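DUF917 domain-containing protein (Chromobacterium violaceum, PDB 2O3I) is of unknown function but belongs to the DUF917 (S-Me-THD-like) family, pairing an N-terminal and a C-terminal domain of that family in one chain. Local coordinates at residues Gly41-Thr46 and Ala121-Leu126; Phe3-Ser8 and Val49-Val54; Met64-Gly69 and Val105-Gly110. The protein carries 2 engineered substitutions. All blocks are in the same frame, centred on the assembly; numbering follows the deposited sequence.

Interaction 1: Gly41-Thr46 and Ala121-Leu126; sequences GDYYPT and AAKLGL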
loop_
_atom_site.group_PDB
_atom_site.type_symbol
_atom_site.label_atom_id
_atom_site.label_comp_id
_atom_site.label_asym_id
_atom_site.label_seq_id
_atom_site.Cartn_x
_atom_site.Cartn_y
_atom_site.Cartn_z
ATOM N N GLY A 41 1.144 -9.679 -34.916
ATOM C CA GLY A 41 0.480 -8.478 -35.377
ATOM C C GLY A 41 1.091 -7.236 -34.766
ATOM O O GLY A 41 2.280 -7.205 -34.449
ATOM N N ASP A 42 0.277 -6.202 -34.602
ATOM C CA ASP A 42 0.751 -4.960 -34.015
ATOM C C ASP A 42 1.182 -5.204 -32.571
ATOM O O ASP A 42 2.317 -4.919 -32.201
ATOM C CB ASP A 42 -0.351 -3.900 -34.042
ATOM C CG ASP A 42 0.160 -2.527 -33.653
ATOM O OD1 ASP A 42 -0.565 -1.797 -32.949
ATOM O OD2 ASP A 42 1.286 -2.173 -34.062
ATOM N N TYR A 43 0.271 -5.745 -31.764
ATOM C CA TYR A 43 0.560 -6.005 -30.355
ATOM C C TYR A 43 1.646 -7.073 -30.134
ATOM O O TYR A 43 2.624 -6.813 -29.437
ATOM C CB TYR A 43 -0.731 -6.382 -29.620
ATOM C CG TYR A 43 -0.624 -6.354 -28.104
ATOM C CD1 TYR A 43 -0.098 -7.441 -27.394
ATOM C CD2 TYR A 43 -1.060 -5.239 -27.375
ATOM C CE1 TYR A 43 -0.019 -7.419 -25.996
ATOM C CE2 TYR A 43 -0.979 -5.207 -25.979
ATOM C CZ TYR A 43 -0.462 -6.300 -25.300
ATOM O OH TYR A 43 -0.405 -6.281 -23.929
ATOM N N TYR A 44 1.486 -8.258 -30.721
ATOM C CA TYR A 44 2.481 -9.321 -30.565
ATOM C C TYR A 44 3.384 -9.418 -31.792
ATOM O O TYR A 44 2.968 -9.899 -32.845
ATOM C CB TYR A 44 1.801 -10.675 -30.330
ATOM C CG TYR A 44 1.015 -10.761 -29.042
ATOM C CD1 TYR A 44 -0.383 -10.730 -29.052
ATOM C CD2 TYR A 44 1.668 -10.871 -27.808
ATOM C CE1 TYR A 44 -1.116 -10.809 -27.865
ATOM C CE2 TYR A 44 0.945 -10.948 -26.615
ATOM C CZ TYR A 44 -0.448 -10.914 -26.656
ATOM O OH TYR A 44 -1.170 -10.955 -25.492
ATOM N N PRO A 45 4.644 -8.972 -31.669
ATOM C CA PRO A 45 5.558 -9.033 -32.814
ATOM C C PRO A 45 5.923 -10.457 -33.230
ATOM O O PRO A 45 6.528 -10.669 -34.276
ATOM C CB PRO A 45 6.763 -8.225 -32.334
ATOM C CG PRO A 45 6.787 -8.534 -30.862
ATOM C CD PRO A 45 5.328 -8.446 -30.473
ATOM N N THR A 46 5.550 -11.438 -32.418
ATOM C CA THR A 46 5.853 -12.815 -32.761
ATOM C C THR A 46 4.747 -13.783 -32.349
ATOM O O THR A 46 3.997 -13.542 -31.401
ATOM C CB THR A 46 7.222 -13.255 -32.174
ATOM O OG1 THR A 46 7.530 -14.569 -32.638
ATOM C CG2 THR A 46 7.201 -13.248 -30.661
ATOM N N ALA A 121 6.498 -12.706 -22.591
ATOM C CA ALA A 121 7.760 -13.031 -23.252
ATOM C C ALA A 121 7.664 -12.748 -24.759
ATOM O O ALA A 121 8.570 -12.165 -25.352
ATOM C CB ALA A 121 8.111 -14.501 -23.013
ATOM N N ALA A 122 6.561 -13.167 -25.368
ATOM C CA ALA A 122 6.339 -12.951 -26.797
ATOM C C ALA A 122 6.320 -11.461 -27.105
ATOM O O ALA A 122 6.838 -11.019 -28.126
ATOM C CB ALA A 122 5.016 -13.577 -27.219
ATOM N N LYS A 123 5.714 -10.695 -26.205
ATOM C CA LYS A 123 5.599 -9.256 -26.356
ATOM C C LYS A 123 6.919 -8.503 -26.177
ATOM O O LYS A 123 7.181 -7.518 -26.868
ATOM C CB LYS A 123 4.571 -8.731 -25.350
ATOM C CG LYS A 123 4.417 -7.214 -25.310
ATOM C CD LYS A 123 3.834 -6.660 -26.604
ATOM C CE LYS A 123 3.549 -5.162 -26.498
ATOM N NZ LYS A 123 3.050 -4.641 -27.790
ATOM N N LEU A 124 7.757 -8.966 -25.256
ATOM C CA LEU A 124 9.016 -8.287 -24.985
ATOM C C LEU A 124 10.252 -8.948 -25.578
ATOM O O LEU A 124 11.366 -8.435 -25.432
ATOM C CB LEU A 124 9.195 -8.138 -23.476
ATOM C CG LEU A 124 8.059 -7.407 -22.756
ATOM C CD1 LEU A 124 8.402 -7.274 -21.287
ATOM C CD2 LEU A 124 7.851 -6.036 -23.374
ATOM N N GLY A 125 10.063 -10.080 -26.245
ATOM C CA GLY A 125 11.192 -10.773 -26.835
ATOM C C GLY A 125 12.029 -11.512 -25.803
ATOM O O GLY A 125 13.254 -11.593 -25.921
ATOM N N LEU A 126 11.368 -12.061 -24.787
ATOM C CA LEU A 126 12.068 -12.795 -23.738
ATOM C C LEU A 126 11.754 -14.277 -23.847
ATOM O O LEU A 126 10.982 -14.703 -24.702
ATOM C CB LEU A 126 11.629 -12.298 -22.358
ATOM C CG LEU A 126 11.570 -10.779 -22.150
ATOM C CD1 LEU A 126 10.942 -10.481 -20.799
ATOM C CD2 LEU A 126 12.964 -10.179 -22.232
#

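Interaction 2: Phe3-Ser8 and Val49-Val54; sequences FELSPS and VRVVDV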
loop_
_atom_site.group_PDB
_atom_site.type_symbol
_atom_site.label_atom_id
_atom_site.label_comp_id
_atom_site.label_asym_id
_atom_site.label_seq_id
_atom_site.Cartn_x
_atom_site.Cartn_y
_atom_site.Cartn_z
ATOM N N PHE A 3 12.391 -25.484 -26.322
ATOM C CA PHE A 3 11.275 -25.659 -27.252
ATOM C C PHE A 3 10.450 -24.378 -27.405
ATOM O O PHE A 3 10.760 -23.358 -26.783
ATOM C CB PHE A 3 10.386 -26.850 -26.823
ATOM C CG PHE A 3 9.657 -26.652 -25.513
ATOM C CD1 PHE A 3 8.368 -26.130 -25.490
ATOM C CD2 PHE A 3 10.246 -27.026 -24.308
ATOM C CE1 PHE A 3 7.674 -25.986 -24.286
ATOM C CE2 PHE A 3 9.565 -26.887 -23.103
ATOM C CZ PHE A 3 8.273 -26.366 -23.092
ATOM N N GLU A 4 9.420 -24.415 -28.249
ATOM C CA GLU A 4 8.592 -23.230 -28.442
ATOM C C GLU A 4 7.093 -23.500 -28.470
ATOM O O GLU A 4 6.641 -24.604 -28.801
ATOM C CB GLU A 4 9.017 -22.468 -29.712
ATOM C CG GLU A 4 8.893 -23.228 -31.011
ATOM C CD GLU A 4 9.453 -22.455 -32.209
ATOM O OE1 GLU A 4 9.205 -22.886 -33.353
ATOM O OE2 GLU A 4 10.140 -21.427 -32.016
ATOM N N LEU A 5 6.327 -22.475 -28.104
ATOM C CA LEU A 5 4.874 -22.575 -28.067
ATOM C C LEU A 5 4.267 -21.751 -29.185
ATOM O O LEU A 5 4.815 -20.723 -29.568
ATOM C CB LEU A 5 4.335 -22.047 -26.733
ATOM C CG LEU A 5 4.828 -22.647 -25.416
ATOM C CD1 LEU A 5 4.381 -21.748 -24.266
ATOM C CD2 LEU A 5 4.285 -24.056 -25.249
ATOM N N SER A 6 3.131 -22.207 -29.694
ATOM C CA SER A 6 2.408 -21.509 -30.746
ATOM C C SER A 6 1.044 -21.160 -30.146
ATOM O O SER A 6 0.694 -21.652 -29.078
ATOM C CB SER A 6 2.222 -22.420 -31.957
ATOM O OG SER A 6 1.311 -23.467 -31.659
ATOM N N PRO A 7 0.259 -20.301 -30.816
ATOM C CA PRO A 7 -1.050 -19.966 -30.248
ATOM C C PRO A 7 -1.905 -21.198 -29.930
ATOM O O PRO A 7 -2.523 -21.274 -28.872
ATOM C CB PRO A 7 -1.672 -19.087 -31.323
ATOM C CG PRO A 7 -0.462 -18.341 -31.856
ATOM C CD PRO A 7 0.564 -19.449 -31.982
ATOM N N SER A 8 -1.917 -22.171 -30.834
ATOM C CA SER A 8 -2.717 -23.377 -30.631
ATOM C C SER A 8 -2.254 -24.227 -29.446
ATOM O O SER A 8 -2.967 -25.123 -29.004
ATOM C CB SER A 8 -2.731 -24.219 -31.905
ATOM O OG SER A 8 -1.445 -24.728 -32.183
ATOM N N VAL A 49 6.603 -18.665 -28.899
ATOM C CA VAL A 49 7.078 -18.394 -27.554
ATOM C C VAL A 49 8.224 -19.335 -27.206
ATOM O O VAL A 49 8.048 -20.551 -27.119
ATOM C CB VAL A 49 5.942 -18.569 -26.517
ATOM C CG1 VAL A 49 6.480 -18.372 -25.116
ATOM C CG2 VAL A 49 4.822 -17.571 -26.796
ATOM N N ARG A 50 9.402 -18.759 -27.013
ATOM C CA ARG A 50 10.580 -19.533 -26.666
ATOM C C ARG A 50 10.518 -19.938 -25.193
ATOM O O ARG A 50 10.316 -19.091 -24.319
ATOM C CB ARG A 50 11.831 -18.697 -26.942
ATOM C CG ARG A 50 13.142 -19.466 -26.964
ATOM C CD ARG A 50 14.078 -18.859 -28.017
ATOM N NE ARG A 50 14.051 -17.393 -28.001
ATOM C CZ ARG A 50 14.594 -16.633 -27.052
ATOM N NH1 ARG A 50 15.225 -17.196 -26.025
ATOM N NH2 ARG A 50 14.494 -15.309 -27.117
ATOM N N VAL A 51 10.666 -21.237 -24.935
ATOM C CA VAL A 51 10.654 -21.766 -23.572
ATOM C C VAL A 51 11.995 -22.439 -23.316
ATOM O O VAL A 51 12.402 -23.311 -24.077
ATOM C CB VAL A 51 9.556 -22.826 -23.371
ATOM C CG1 VAL A 51 9.500 -23.227 -21.897
ATOM C CG2 VAL A 51 8.214 -22.296 -23.864
ATOM N N VAL A 52 12.672 -22.045 -22.243
ATOM C CA VAL A 52 13.980 -22.605 -21.911
ATOM C C VAL A 52 14.008 -23.295 -20.543
ATOM O O VAL A 52 13.195 -22.992 -19.661
ATOM C CB VAL A 52 15.069 -21.496 -21.915
ATOM C CG1 VAL A 52 15.142 -20.834 -23.287
ATOM C CG2 VAL A 52 14.754 -20.452 -20.853
ATOM N N ASP A 53 14.940 -24.232 -20.371
ATOM C CA ASP A 53 15.078 -24.920 -19.095
ATOM C C ASP A 53 15.918 -24.035 -18.188
ATOM O O ASP A 53 16.649 -23.162 -18.660
ATOM C CB ASP A 53 15.753 -26.279 -19.264
ATOM C CG ASP A 53 14.927 -27.238 -20.107
ATOM O OD1 ASP A 53 15.231 -27.381 -21.314
ATOM O OD2 ASP A 53 13.965 -27.838 -19.563
ATOM N N VAL A 54 15.800 -24.252 -16.886
ATOM C CA VAL A 54 16.537 -23.457 -15.920
ATOM C C VAL A 54 18.028 -23.353 -16.245
ATOM O O VAL A 54 18.598 -22.266 -16.182
ATOM C CB VAL A 54 16.356 -24.022 -14.489
ATOM C CG1 VAL A 54 17.169 -23.207 -13.492
ATOM C CG2 VAL A 54 14.875 -24.010 -14.104
#

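Interaction 3: Met64-Gly69 and Val105-Gly110; sequences MVAYMG and VAPESG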
loop_
_atom_site.group_PDB
_atom_site.type_symbol
_atom_site.label_atom_id
_atom_site.label_comp_id
_atom_site.label_asym_id
_atom_site.label_seq_id
_atom_site.Cartn_x
_atom_site.Cartn_y
_atom_site.Cartn_z
HETATM N N MSE A 64 9.793 -12.817 -12.088
HETATM C CA MSE A 64 8.510 -13.493 -11.982
HETATM C C MSE A 64 7.475 -12.489 -12.472
HETATM O O MSE A 64 7.558 -11.305 -12.132
HETATM C CB MSE A 64 8.231 -13.868 -10.525
HETATM C CG MSE A 64 6.882 -14.537 -10.276
HETATM SE SE MSE A 64 5.376 -13.301 -10.165
HETATM C CE MSE A 64 5.200 -13.263 -8.219
ATOM N N VAL A 65 6.525 -12.937 -13.290
ATOM C CA VAL A 65 5.491 -12.027 -13.772
ATOM C C VAL A 65 4.130 -12.692 -13.690
ATOM O O VAL A 65 4.018 -13.902 -13.865
ATOM C CB VAL A 65 5.753 -11.554 -15.237
ATOM C CG1 VAL A 65 5.605 -12.714 -16.230
ATOM C CG2 VAL A 65 4.795 -10.439 -15.584
ATOM N N ALA A 66 3.094 -11.908 -13.407
ATOM C CA ALA A 66 1.748 -12.459 -13.299
ATOM C C ALA A 66 0.656 -11.406 -13.163
ATOM O O ALA A 66 0.907 -10.198 -13.210
ATOM C CB ALA A 66 1.675 -13.412 -12.104
ATOM N N TYR A 67 -0.566 -11.895 -13.017
ATOM C CA TYR A 67 -1.724 -11.047 -12.805
ATOM C C TYR A 67 -2.072 -11.301 -11.341
ATOM O O TYR A 67 -1.886 -12.403 -10.833
ATOM C CB TYR A 67 -2.884 -11.475 -13.712
ATOM C CG TYR A 67 -3.144 -10.544 -14.873
ATOM C CD1 TYR A 67 -3.266 -11.040 -16.171
ATOM C CD2 TYR A 67 -3.296 -9.174 -14.675
ATOM C CE1 TYR A 67 -3.534 -10.201 -17.244
ATOM C CE2 TYR A 67 -3.569 -8.317 -15.748
ATOM C CZ TYR A 67 -3.687 -8.842 -17.030
ATOM O OH TYR A 67 -3.963 -8.013 -18.096
HETATM N N MSE A 68 -2.556 -10.270 -10.663
HETATM C CA MSE A 68 -2.917 -10.372 -9.252
HETATM C C MSE A 68 -4.208 -9.573 -9.020
HETATM O O MSE A 68 -4.455 -8.564 -9.691
HETATM C CB MSE A 68 -1.768 -9.813 -8.393
HETATM C CG MSE A 68 -1.995 -9.829 -6.885
HETATM SE SE MSE A 68 -0.573 -8.896 -5.902
HETATM C CE MSE A 68 0.003 -10.334 -4.744
ATOM N N GLY A 69 -5.037 -10.034 -8.089
ATOM C CA GLY A 69 -6.272 -9.326 -7.805
ATOM C C GLY A 69 -7.536 -10.155 -7.918
ATOM O O GLY A 69 -7.489 -11.387 -7.939
ATOM N N VAL A 105 9.065 -15.774 -15.720
ATOM C CA VAL A 105 8.698 -17.070 -15.179
ATOM C C VAL A 105 7.386 -16.963 -14.398
ATOM O O VAL A 105 7.164 -15.994 -13.665
ATOM C CB VAL A 105 9.852 -17.640 -14.279
ATOM C CG1 VAL A 105 10.118 -16.703 -13.110
ATOM C CG2 VAL A 105 9.509 -19.049 -13.792
ATOM N N ALA A 106 6.508 -17.947 -14.583
ATOM C CA ALA A 106 5.225 -17.954 -13.889
ATOM C C ALA A 106 5.487 -18.141 -12.405
ATOM O O ALA A 106 6.441 -18.804 -12.017
ATOM C CB ALA A 106 4.343 -19.089 -14.404
ATOM N N PRO A 107 4.643 -17.556 -11.553
ATOM C CA PRO A 107 4.881 -17.729 -10.122
ATOM C C PRO A 107 4.539 -19.138 -9.642
ATOM O O PRO A 107 5.195 -19.680 -8.752
ATOM C CB PRO A 107 3.974 -16.672 -9.497
ATOM C CG PRO A 107 2.813 -16.619 -10.457
ATOM C CD PRO A 107 3.504 -16.654 -11.805
ATOM N N GLU A 108 3.521 -19.728 -10.265
ATOM C CA GLU A 108 3.012 -21.047 -9.896
ATOM C C GLU A 108 2.378 -21.751 -11.099
ATOM O O GLU A 108 2.339 -21.204 -12.199
ATOM C CB GLU A 108 1.946 -20.873 -8.812
ATOM C CG GLU A 108 0.982 -19.727 -9.136
ATOM C CD GLU A 108 -0.171 -19.594 -8.161
ATOM O OE1 GLU A 108 0.052 -19.730 -6.942
ATOM O OE2 GLU A 108 -1.305 -19.334 -8.616
ATOM N N SER A 109 1.888 -22.969 -10.876
ATOM C CA SER A 109 1.225 -23.739 -11.927
ATOM C C SER A 109 -0.266 -23.450 -11.902
ATOM O O SER A 109 -0.917 -23.617 -10.875
ATOM C CB SER A 109 1.435 -25.242 -11.727
ATOM O OG SER A 109 2.718 -25.645 -12.157
ATOM N N GLY A 110 -0.803 -23.023 -13.038
ATOM C CA GLY A 110 -2.220 -22.725 -13.116
ATOM C C GLY A 110 -2.575 -22.198 -14.484
ATOM O O GLY A 110 -1.700 -21.766 -15.231
#

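Interaction 1: Gly41-Thr46 and Ala121-Leu126
Lys123 reaches from the last turn of helix 111-124 across to Tyr43 and grips it twice. Its NZ donates a hydrogen bond to the backbone Tyr43 O at 2.8 Å, arriving in the carbonyl plane on a lone pair, with a C=O...N angle of 129°. The same ammonium sits above the centre of the Tyr43 ring, 4.1 Å from the centroid and 12° off the ring normal, a cation-pi contact; CE adds a CH-pi contact over the same face. Lys123 gets there because CG starts anti to the backbone N, the chain kinks once at chi2 (66°), and the rest runs straight out across the ring at about a right angle.

Beside this polar end the loop rests on the helix through apolar atoms of Thr46, Pro45 and Tyr44. Thr46 CG2 lies 3.4 Å from Ala122 O, and Pro45 CG touches that same carbonyl oxygen at 3.7 Å. Tyr44 brings CD2 to within 4.3 Å of Ala122 CB.

One shell out, the two tyrosines hold each other: Tyr43 CD1 stands over the centre of the Tyr44 ring, while Phe38 meets Tyr44 edge-to-face. Tyr43 is anchored at its far end by a hydrogen bond between OH and Asn81 OD1, and Trp79 meets its ring at a slant. On the helix side Lys123 also packs on Val84 of helix 81-96.

A carbonyl oxygen and a pi face thus share one ammonium, an arrangement that probably favours the charged form of Lys123 and ties the loop before strand 49-52 to the end of the helix.

Interaction 2: Phe3-Ser8 and Val49-Val54
Phe3 lays its ring over Val51, so that Val51 CB sits under one face toward the rim, 3.8 Å from the centroid and 15° off the normal. With CG between the backbone N and the carbonyl carbon (chi1 66°), the ring folds back over the neighbouring strand. The two valine methyls divide the work: Val51 CG1 touches Phe3 CZ at 3.6 Å, while Val51 CG2 lies between the ring's CE1 and Leu5, two residues on and on the same face, 3.7 Å from Leu5 CG. Leu5 in turn meets Val49 at the base of both side chains, CB to CB at 3.8 Å, and stretches its CD1 past Val49 CG1.

These four residues line one face of an antiparallel pair, the N-terminal strand 3-5 forming an outermost strand of the mixed sheet beside strand 49-52. Phe3 with Val51 and Leu5 with Val49 are hydrogen-bonded pairs, each closed by two backbone bonds, among them Val51 N to Phe3 O at 2.8 Å. Glu4 and Arg50 form the non-hydrogen-bonded pair between them, their side chains on the other face; between the strands Glu4 CA makes a CA-H...O contact of 3.0 Å with Val49 O. Helix 225-237 packs against the Phe3 face through Leu226 and Ser227 and reaches Leu5 through Leu230; Ser118 of helix 111-124 touches both Leu5 and Val49.

Interaction 3: Met64-Gly69 and Val105-Gly110
Pro107 is wedged against the side chains of Met64 and Ala66, and this is where the contact is tight. Pro107 CB lies 3.7 Å from both CG and SE of Met64, which is present as selenomethionine and crosses the proline at about a right angle. Met64 leaves the backbone on the side far from its N (chi1 178°), then bends at chi2 and again at chi3, wrapping SE and CE round that one carbon. The other edge of the proline ring sets CD 3.7 Å from Ala66 CB and 3.5 Å from Val65 O.

The backbones join only at the start, where strand 101-105 runs parallel to strand 61-69 within the mixed sheet: Val65 N donates to Val105 O at 3.1 Å, tilted 28° from the carbonyl plane, and Met64 CA adds a CA-H...O contact to the same oxygen.

Val105 packs less closely side chain to side chain, its CG1 4.3 Å from Met64 CB, though it lies 3.8 Å from Met64 CA. Beyond Pro107 the two segments part, yet every touching residue is buried: Met64 packs on Leu206 and Trp209 of strand 203-211, and Ala106 O is hydrogen-bonded to Tyr146 OH.

Interactions 2 and 3 join strands of the same mixed sheet; interaction 1 fixes the loop before strand 49-52 to the end of helix 111-124. Interactions 1 and 2 are neighbours, with centres about 13 Å apart, and touch through Ala122 CB and Val49 CG2, 4.0 Å apart; their segments alternate along the sequence. Interaction 3 lies deeper, its centre about 6 Å from the centre of the chain, about 18 Å from that of interaction 1 and 16 Å from that of interaction 2. It follows interaction 2 in sequence and is nested inside the loop closed by interaction 1. Helix 111-124 leads from the 105-110 loop to interaction 1, connecting the sheet's interior with its periphery near strand 3-5.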